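Local coordinates for Low molecular weight heat shock protein (Xanthomonas axonopodis pv. citri, PDB 3GLA) that probably acts as a small heat-shock chaperone of the alpha-crystallin family, taking part in the stress response by holding partly unfolded proteins in solution, at residues Gly37-Ser50 / Arg61-Pro73. Residues are numbered along the deposited sequence; the frame is centred on the assembly and turned at random.
Sequences GILSIRGERKSESS and RRYGSFHRRFALP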
ATOM      1  N   GLY B  37      18.956 -18.169   1.505  1.00 25.84           N
ATOM      2  CA  GLY B  37      17.677 -18.631   0.950  1.00 25.59           C
ATOM      3  C   GLY B  37      16.519 -17.817   1.572  1.00 24.49           C
ATOM      4  O   GLY B  37      15.410 -18.096   1.262  1.00 26.84           O
ATOM      5  N   ILE B  38      16.861 -16.760   2.312  1.00 22.94           N
ATOM      6  CA  ILE B  38      15.753 -16.032   3.019  1.00 22.11           C
ATOM      7  C   ILE B  38      15.767 -14.616   2.428  1.00 19.34           C
ATOM      8  O   ILE B  38      16.726 -13.813   2.598  1.00 20.63           O
ATOM      9  CB  ILE B  38      16.003 -16.019   4.487  1.00 23.73           C
ATOM     10  CG1 ILE B  38      15.911 -17.468   5.005  1.00 25.01           C
ATOM     11  CG2 ILE B  38      14.871 -15.142   5.139  1.00 24.49           C
ATOM     12  CD1 ILE B  38      16.455 -17.512   6.401  1.00 26.80           C
ATOM     13  N   LEU B  39      14.611 -14.267   1.790  1.00 19.28           N
ATOM     14  CA  LEU B  39      14.443 -12.934   1.251  1.00 17.41           C
ATOM     15  C   LEU B  39      13.887 -12.046   2.344  1.00 20.85           C
ATOM     16  O   LEU B  39      12.889 -12.405   2.954  1.00 22.26           O
ATOM     17  CB  LEU B  39      13.436 -13.067   0.088  1.00 16.63           C
ATOM     18  CG  LEU B  39      13.010 -11.756  -0.621  1.00 19.28           C
ATOM     19  CD1 LEU B  39      14.250 -11.028  -1.254  1.00 22.92           C
ATOM     20  CD2 LEU B  39      11.959 -12.061  -1.698  1.00 25.36           C
ATOM     21  N   SER B  40      14.496 -10.883   2.532  1.00 19.13           N
ATOM     22  CA  SER B  40      14.149  -9.954   3.643  1.00 19.89           C
ATOM     23  C   SER B  40      13.736  -8.635   2.979  1.00 20.89           C
ATOM     24  O   SER B  40      14.321  -8.157   1.992  1.00 19.91           O
ATOM     25  CB  SER B  40      15.479  -9.691   4.421  1.00 20.84           C
ATOM     26  OG  SER B  40      15.365  -8.564   5.217  1.00 34.86           O
ATOM     27  N   ILE B  41      12.684  -8.043   3.504  1.00 20.15           N
ATOM     28  CA  ILE B  41      12.383  -6.690   3.171  1.00 17.21           C
ATOM     29  C   ILE B  41      12.355  -5.913   4.441  1.00 17.96           C
ATOM     30  O   ILE B  41      11.806  -6.368   5.430  1.00 17.96           O
ATOM     31  CB  ILE B  41      11.028  -6.503   2.414  1.00 18.28           C
ATOM     32  CG1 ILE B  41       9.858  -7.116   3.231  1.00 18.43           C
ATOM     33  CG2 ILE B  41      11.149  -7.152   1.056  1.00 20.79           C
ATOM     34  CD1 ILE B  41       8.447  -6.760   2.634  1.00 21.21           C
ATOM     35  N   ARG B  42      12.908  -4.705   4.417  1.00 17.64           N
ATOM     36  CA  ARG B  42      12.933  -3.986   5.642  1.00 18.02           C
ATOM     37  C   ARG B  42      12.915  -2.528   5.306  1.00 19.43           C
ATOM     38  O   ARG B  42      13.297  -2.132   4.195  1.00 20.51           O
ATOM     39  CB  ARG B  42      14.118  -4.337   6.522  1.00 24.51           C
ATOM     40  CG  ARG B  42      15.225  -3.825   6.026  1.00 29.14           C
ATOM     41  CD  ARG B  42      16.398  -4.417   6.891  1.00 43.34           C
ATOM     42  NE  ARG B  42      16.211  -4.347   8.302  1.00 44.26           N
ATOM     43  CZ  ARG B  42      16.834  -5.171   9.146  1.00 57.17           C
ATOM     44  NH1 ARG B  42      17.686  -6.123   8.677  1.00 57.65           N
ATOM     45  NH2 ARG B  42      16.602  -5.054  10.454  1.00 57.45           N
ATOM     46  N   GLY B  43      12.413  -1.754   6.252  1.00 20.86           N
ATOM     47  CA  GLY B  43      12.389  -0.307   5.967  1.00 23.05           C
ATOM     48  C   GLY B  43      11.505   0.299   7.066  1.00 21.36           C
ATOM     49  O   GLY B  43      11.252  -0.316   8.151  1.00 22.41           O
ATOM     50  N   GLU B  44      11.079   1.524   6.759  1.00 23.45           N
ATOM     51  CA  GLU B  44      10.406   2.303   7.846  1.00 22.86           C
ATOM     52  C   GLU B  44       9.515   3.234   7.103  1.00 24.70           C
ATOM     53  O   GLU B  44       9.807   3.756   6.055  1.00 24.43           O
ATOM     54  CB  GLU B  44      11.355   3.075   8.751  1.00 26.00           C
ATOM     55  CG  GLU B  44      10.714   3.788   9.980  1.00 42.04           C
ATOM     56  CD  GLU B  44      11.423   3.664  11.382  1.00 57.88           C
ATOM     57  OE1 GLU B  44      10.866   4.296  12.318  1.00 61.07           O
ATOM     58  OE2 GLU B  44      12.464   2.962  11.574  1.00 62.57           O
ATOM     59  N   ARG B  45       8.322   3.402   7.635  1.00 24.04           N
ATOM     60  CA  ARG B  45       7.507   4.302   7.045  1.00 24.08           C
ATOM     61  C   ARG B  45       7.203   5.327   8.090  1.00 19.79           C
ATOM     62  O   ARG B  45       6.946   4.942   9.204  1.00 19.97           O
ATOM     63  CB  ARG B  45       6.187   3.391   6.820  1.00 28.25           C
ATOM     64  CG  ARG B  45       5.050   4.185   6.528  1.00 20.51           C
ATOM     65  CD  ARG B  45       3.775   3.245   6.320  1.00 26.99           C
ATOM     66  NE  ARG B  45       2.857   3.913   5.731  1.00 25.53           N
ATOM     67  CZ  ARG B  45       1.707   3.543   5.247  1.00 22.24           C
ATOM     68  NH1 ARG B  45       0.814   2.906   5.985  1.00 20.99           N
ATOM     69  NH2 ARG B  45       1.323   4.310   4.340  1.00 25.48           N
ATOM     70  N   LYS B  46       7.190   6.600   7.758  1.00 23.22           N
ATOM     71  CA  LYS B  46       6.664   7.568   8.676  1.00 25.15           C
ATOM     72  C   LYS B  46       5.147   7.729   8.326  1.00 21.66           C
ATOM     73  O   LYS B  46       4.745   7.323   7.267  1.00 25.18           O
ATOM     74  CB  LYS B  46       7.266   8.990   8.437  1.00 29.41           C
ATOM     75  CG  LYS B  46       8.875   9.073   8.656  1.00 39.32           C
ATOM     76  CD  LYS B  46       9.244   8.565  10.003  1.00 40.98           C
ATOM     77  CE  LYS B  46      10.849   8.600  10.167  1.00 50.76           C
ATOM     78  NZ  LYS B  46      11.430   7.226   9.982  1.00 53.59           N
ATOM     79  N   SER B  47       4.465   8.313   9.261  1.00 23.39           N
ATOM     80  CA  SER B  47       3.064   8.638   8.965  1.00 22.33           C
ATOM     81  C   SER B  47       2.827  10.018   9.454  1.00 21.73           C
ATOM     82  O   SER B  47       3.205  10.425  10.550  1.00 23.17           O
ATOM     83  CB  SER B  47       2.176   7.728   9.817  1.00 22.23           C
ATOM     84  OG  SER B  47       0.816   8.034   9.503  1.00 22.08           O
ATOM     85  N   GLU B  48       1.920  10.633   8.698  1.00 21.88           N
ATOM     86  CA  GLU B  48       1.425  11.877   9.117  1.00 22.90           C
ATOM     87  C   GLU B  48       0.717  11.831  10.409  1.00 23.54           C
ATOM     88  O   GLU B  48       0.656  12.873  11.137  1.00 22.94           O
ATOM     89  CB  GLU B  48       0.511  12.398   8.003  1.00 26.06           C
ATOM     90  CG  GLU B  48       1.305  12.457   6.603  1.00 24.22           C
ATOM     91  CD  GLU B  48       1.199  11.061   5.687  1.00 30.39           C
ATOM     92  OE1 GLU B  48       0.954   9.870   6.225  1.00 26.10           O
ATOM     93  OE2 GLU B  48       1.486  11.085   4.380  1.00 28.17           O
ATOM     94  N   SER B  49       0.269  10.648  10.824  1.00 23.28           N
ATOM     95  CA  SER B  49      -0.499  10.660  11.996  1.00 19.73           C
ATOM     96  C   SER B  49       0.328  10.903  13.270  1.00 23.26           C
ATOM     97  O   SER B  49      -0.256  11.040  14.347  1.00 23.23           O
ATOM     98  CB  SER B  49      -1.319   9.395  12.236  1.00 19.86           C
ATOM     99  OG  SER B  49      -0.431   8.305  12.503  1.00 19.06           O
ATOM    100  N   SER B  50       1.655  10.790  13.149  1.00 25.03           N
ATOM    101  CA  SER B  50       2.494  10.941  14.296  1.00 26.52           C
ATOM    102  C   SER B  50       2.721  12.422  14.527  1.00 28.70           C
ATOM    103  O   SER B  50       3.269  12.791  15.573  1.00 31.74           O
ATOM    104  CB  SER B  50       3.853  10.147  14.070  1.00 26.39           C
ATOM    105  OG  SER B  50       4.566  10.789  13.066  1.00 28.86           O
ATOM    106  N   ARG B  61      -3.620   3.832   9.791  1.00 14.78           N
ATOM    107  CA  ARG B  61      -2.602   3.390   8.911  1.00 14.21           C
ATOM    108  C   ARG B  61      -1.421   2.990   9.791  1.00 15.40           C
ATOM    109  O   ARG B  61      -1.011   3.684  10.710  1.00 16.26           O
ATOM    110  CB  ARG B  61      -2.173   4.563   7.962  1.00 12.57           C
ATOM    111  CG  ARG B  61      -3.315   4.696   7.011  1.00 13.83           C
ATOM    112  CD  ARG B  61      -3.049   5.582   5.803  1.00 23.03           C
ATOM    113  NE  ARG B  61      -2.206   6.550   5.993  1.00 30.11           N
ATOM    114  CZ  ARG B  61      -1.020   7.011   5.751  1.00 26.84           C
ATOM    115  NH1 ARG B  61      -0.050   6.807   4.826  1.00 28.55           N
ATOM    116  NH2 ARG B  61      -0.966   7.962   6.637  1.00 20.41           N
ATOM    117  N   ARG B  62      -0.821   1.871   9.372  1.00 17.43           N
ATOM    118  CA  ARG B  62       0.302   1.347  10.229  1.00 18.42           C
ATOM    119  C   ARG B  62       1.552   1.968   9.728  1.00 19.00           C
ATOM    120  O   ARG B  62       1.713   2.257   8.511  1.00 20.43           O
ATOM    121  CB  ARG B  62       0.347  -0.198  10.056  1.00 23.39           C
ATOM    122  CG  ARG B  62      -0.966  -0.866  10.527  1.00 27.97           C
ATOM    123  CD  ARG B  62      -0.908  -0.910  12.033  1.00 45.56           C
ATOM    124  NE  ARG B  62      -2.061  -1.681  12.516  1.00 55.41           N
ATOM    125  CZ  ARG B  62      -2.913  -2.306  11.700  1.00 57.26           C
ATOM    126  NH1 ARG B  62      -3.941  -2.986  12.187  1.00 56.58           N
ATOM    127  NH2 ARG B  62      -2.732  -2.237  10.378  1.00 58.92           N
ATOM    128  N   TYR B  63       2.525   2.089  10.614  1.00 17.24           N
ATOM    129  CA  TYR B  63       3.783   2.679  10.131  1.00 18.65           C
ATOM    130  C   TYR B  63       4.887   2.294  11.104  1.00 20.24           C
ATOM    131  O   TYR B  63       4.610   1.427  11.928  1.00 19.98           O
ATOM    132  CB  TYR B  63       3.646   4.213   9.958  1.00 19.77           C
ATOM    133  CG  TYR B  63       3.339   4.879  11.247  1.00 22.47           C
ATOM    134  CD1 TYR B  63       4.332   5.522  11.925  1.00 24.87           C
ATOM    135  CD2 TYR B  63       2.017   4.880  11.791  1.00 21.79           C
ATOM    136  CE1 TYR B  63       4.086   6.176  13.132  1.00 30.02           C
ATOM    137  CE2 TYR B  63       1.742   5.506  13.013  1.00 24.01           C
ATOM    138  CZ  TYR B  63       2.782   6.188  13.663  1.00 28.55           C
ATOM    139  OH  TYR B  63       2.501   6.835  14.832  1.00 28.20           O
ATOM    140  N   GLY B  64       6.015   2.930  10.916  1.00 21.14           N
ATOM    141  CA  GLY B  64       7.219   2.577  11.704  1.00 20.14           C
ATOM    142  C   GLY B  64       8.000   1.542  10.954  1.00 20.89           C
ATOM    143  O   GLY B  64       7.907   1.427   9.713  1.00 18.88           O
ATOM    144  N   SER B  65       8.773   0.788  11.716  1.00 20.89           N
ATOM    145  CA  SER B  65       9.707  -0.079  10.993  1.00 21.53           C
ATOM    146  C   SER B  65       8.971  -1.376  10.594  1.00 17.93           C
ATOM    147  O   SER B  65       8.013  -1.830  11.228  1.00 21.76           O
ATOM    148  CB  SER B  65      10.896  -0.506  11.904  1.00 20.28           C
ATOM    149  OG  SER B  65      11.450   0.661  12.364  0.50 23.85           O
ATOM    150  N   PHE B  66       9.460  -1.958   9.529  1.00 18.75           N
ATOM    151  CA  PHE B  66       8.962  -3.286   9.248  1.00 18.75           C
ATOM    152  C   PHE B  66      10.184  -4.116   8.802  1.00 19.61           C
ATOM    153  O   PHE B  66      11.198  -3.576   8.405  1.00 18.27           O
ATOM    154  CB  PHE B  66       7.950  -3.296   8.052  1.00 18.87           C
ATOM    155  CG  PHE B  66       8.525  -2.845   6.784  1.00 19.07           C
ATOM    156  CD1 PHE B  66       9.043  -3.812   5.880  1.00 19.31           C
ATOM    157  CD2 PHE B  66       8.553  -1.481   6.459  1.00 24.04           C
ATOM    158  CE1 PHE B  66       9.551  -3.429   4.648  1.00 21.50           C
ATOM    159  CE2 PHE B  66       9.112  -1.063   5.199  1.00 24.15           C
ATOM    160  CZ  PHE B  66       9.608  -2.089   4.304  1.00 22.27           C
ATOM    161  N   HIS B  67      10.040  -5.418   8.961  1.00 18.93           N
ATOM    162  CA  HIS B  67      11.054  -6.317   8.469  1.00 18.83           C
ATOM    163  C   HIS B  67      10.417  -7.653   8.395  1.00 16.87           C
ATOM    164  O   HIS B  67       9.905  -8.179   9.376  1.00 20.98           O
ATOM    165  CB  HIS B  67      12.105  -6.306   9.528  1.00 21.24           C
ATOM    166  CG  HIS B  67      13.273  -7.129   9.218  1.00 25.84           C
ATOM    167  ND1 HIS B  67      13.491  -7.761   8.011  1.00 27.11           N
ATOM    168  CD2 HIS B  67      14.393  -7.339   9.956  1.00 30.58           C
ATOM    169  CE1 HIS B  67      14.671  -8.390   8.045  1.00 25.43           C
ATOM    170  NE2 HIS B  67      15.228  -8.136   9.197  1.00 32.45           N
ATOM    171  N   ARG B  68      10.327  -8.147   7.208  1.00 16.85           N
ATOM    172  CA  ARG B  68       9.728  -9.443   7.041  1.00 17.30           C
ATOM    173  C   ARG B  68      10.819 -10.224   6.264  1.00 18.22           C
ATOM    174  O   ARG B  68      11.589  -9.698   5.469  1.00 19.27           O
ATOM    175  CB  ARG B  68       8.510  -9.382   6.165  1.00 16.46           C
ATOM    176  CG  ARG B  68       7.461  -8.500   6.949  1.00 15.63           C
ATOM    177  CD  ARG B  68       6.045  -8.744   6.393  1.00 15.56           C
ATOM    178  NE  ARG B  68       5.563 -10.056   6.709  1.00 15.64           N
ATOM    179  CZ  ARG B  68       4.545 -10.603   6.023  1.00 16.50           C
ATOM    180  NH1 ARG B  68       4.007 -10.003   4.946  1.00 16.16           N
ATOM    181  NH2 ARG B  68       4.145 -11.796   6.365  1.00 16.61           N
ATOM    182  N   ARG B  69      10.734 -11.504   6.548  1.00 18.50           N
ATOM    183  CA  ARG B  69      11.657 -12.509   5.943  1.00 18.99           C
ATOM    184  C   ARG B  69      10.854 -13.561   5.360  1.00 17.15           C
ATOM    185  O   ARG B  69       9.825 -14.052   5.916  1.00 19.15           O
ATOM    186  CB  ARG B  69      12.529 -13.076   7.079  1.00 18.31           C
ATOM    187  CG  ARG B  69      13.487 -12.068   7.661  1.00 24.01           C
ATOM    188  CD  ARG B  69      14.314 -12.614   9.006  1.00 28.28           C
ATOM    189  NE  ARG B  69      13.631 -11.983  10.081  1.00 49.37           N
ATOM    190  CZ  ARG B  69      13.996 -11.001  10.864  1.00 45.76           C
ATOM    191  NH1 ARG B  69      15.239 -10.546  10.989  1.00 49.56           N
ATOM    192  NH2 ARG B  69      13.065 -10.556  11.649  1.00 54.97           N
ATOM    193  N   PHE B  70      11.290 -14.022   4.195  1.00 18.54           N
ATOM    194  CA  PHE B  70      10.582 -15.055   3.506  1.00 18.30           C
ATOM    195  C   PHE B  70      11.611 -16.095   3.036  1.00 21.30           C
ATOM    196  O   PHE B  70      12.323 -15.863   2.072  1.00 19.11           O
ATOM    197  CB  PHE B  70       9.808 -14.598   2.336  1.00 19.06           C
ATOM    198  CG  PHE B  70       8.831 -13.489   2.716  1.00 19.01           C
ATOM    199  CD1 PHE B  70       9.265 -12.160   2.726  1.00 18.09           C
ATOM    200  CD2 PHE B  70       7.633 -13.812   3.311  1.00 18.51           C
ATOM    201  CE1 PHE B  70       8.415 -11.132   3.119  1.00 18.60           C
ATOM    202  CE2 PHE B  70       6.755 -12.770   3.756  1.00 19.60           C
ATOM    203  CZ  PHE B  70       7.173 -11.432   3.634  1.00 20.06           C
ATOM    204  N   ALA B  71      11.657 -17.228   3.694  1.00 21.14           N
ATOM    205  CA  ALA B  71      12.501 -18.302   3.150  1.00 23.24           C
ATOM    206  C   ALA B  71      11.892 -18.709   1.807  1.00 21.73           C
ATOM    207  O   ALA B  71      10.703 -18.899   1.647  1.00 23.79           O
ATOM    208  CB  ALA B  71      12.370 -19.511   4.145  1.00 23.85           C
ATOM    209  N   LEU B  72      12.716 -18.877   0.750  1.00 23.19           N
ATOM    210  CA  LEU B  72      12.223 -19.252  -0.517  1.00 21.03           C
ATOM    211  C   LEU B  72      12.903 -20.631  -0.861  1.00 21.70           C
ATOM    212  O   LEU B  72      13.854 -21.012  -0.161  1.00 23.23           O
ATOM    213  CB  LEU B  72      12.765 -18.267  -1.535  1.00 21.65           C
ATOM    214  CG  LEU B  72      12.122 -16.847  -1.381  1.00 23.68           C
ATOM    215  CD1 LEU B  72      12.836 -16.000  -2.424  1.00 22.61           C
ATOM    216  CD2 LEU B  72      10.675 -16.957  -1.742  1.00 25.31           C
ATOM    217  N   PRO B  73      12.334 -21.286  -1.816  1.00 23.09           N
ATOM    218  CA  PRO B  73      12.906 -22.624  -2.195  1.00 25.72           C
ATOM    219  C   PRO B  73      14.322 -22.441  -2.623  1.00 28.24           C
ATOM    220  O   PRO B  73      14.751 -21.365  -3.112  1.00 25.67           O
ATOM    221  CB  PRO B  73      12.091 -23.008  -3.415  1.00 24.11           C
ATOM    222  CG  PRO B  73      10.720 -22.424  -3.141  1.00 27.37           C
ATOM    223  CD  PRO B  73      11.162 -21.029  -2.637  1.00 22.58           C
TER
HETATM  224  O   HOH W   1       3.343   7.074   4.846  1.00 30.77           O
HETATM  225  O   HOH W   2      -0.963   6.497  10.671  1.00 16.82           O
HETATM  226  O   HOH W   3       2.282   8.703   3.208  1.00 33.17           O
HETATM  227  O   HOH W   4       0.001   7.556  15.016  1.00 25.16           O
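Arg61 NH2 meets Glu48 OE1 at 2.7 Å in a salt bridge; the carboxylate oxygen lies near the guanidinium plane, whereas NH2 meets that oxygen from above the carboxylate plane. The same NH2 also pairs with Asp8 of the second subunit. Arg45, its chain extended from CG to NE, sends NH1 to Arg62 O (2.8 Å, 168° at the hydrogen), and that oxygen sits in the guanidinium plane at its edge. Arg45 NH2 and Arg61 NH1 come to 2.9 Å of each other because both guanidinium groups reach the same Asp21 carboxylate of the second subunit. Ser47 CB rests over one face of the Tyr63 ring, 3.5 Å from its centroid, a CH-pi contact, while Ser47 OG accepts from Ser49 N in an ST turn. A water joins Ser47 OG and Ser49 OG to Arg61 O.

Beyond this end, strands 38-45 and 64-71 run antiparallel within one sheet of the alpha-crystallin beta-sandwich. Its inward side carries Leu39, Ile41, Phe66 and Phe70, which pack on strands 7-11 and 15-21 or nearby loops. Gly43 N lies 3.4 Å above the centre of the Phe66 ring, a position reached with CG between backbone N and carbonyl carbon (chi1 62°). On the other side His67 is sandwiched between the guanidinium groups of Arg42 and Arg69; Arg42 CZ is 3.4 Å from His67 CD2, with the planes 34° apart.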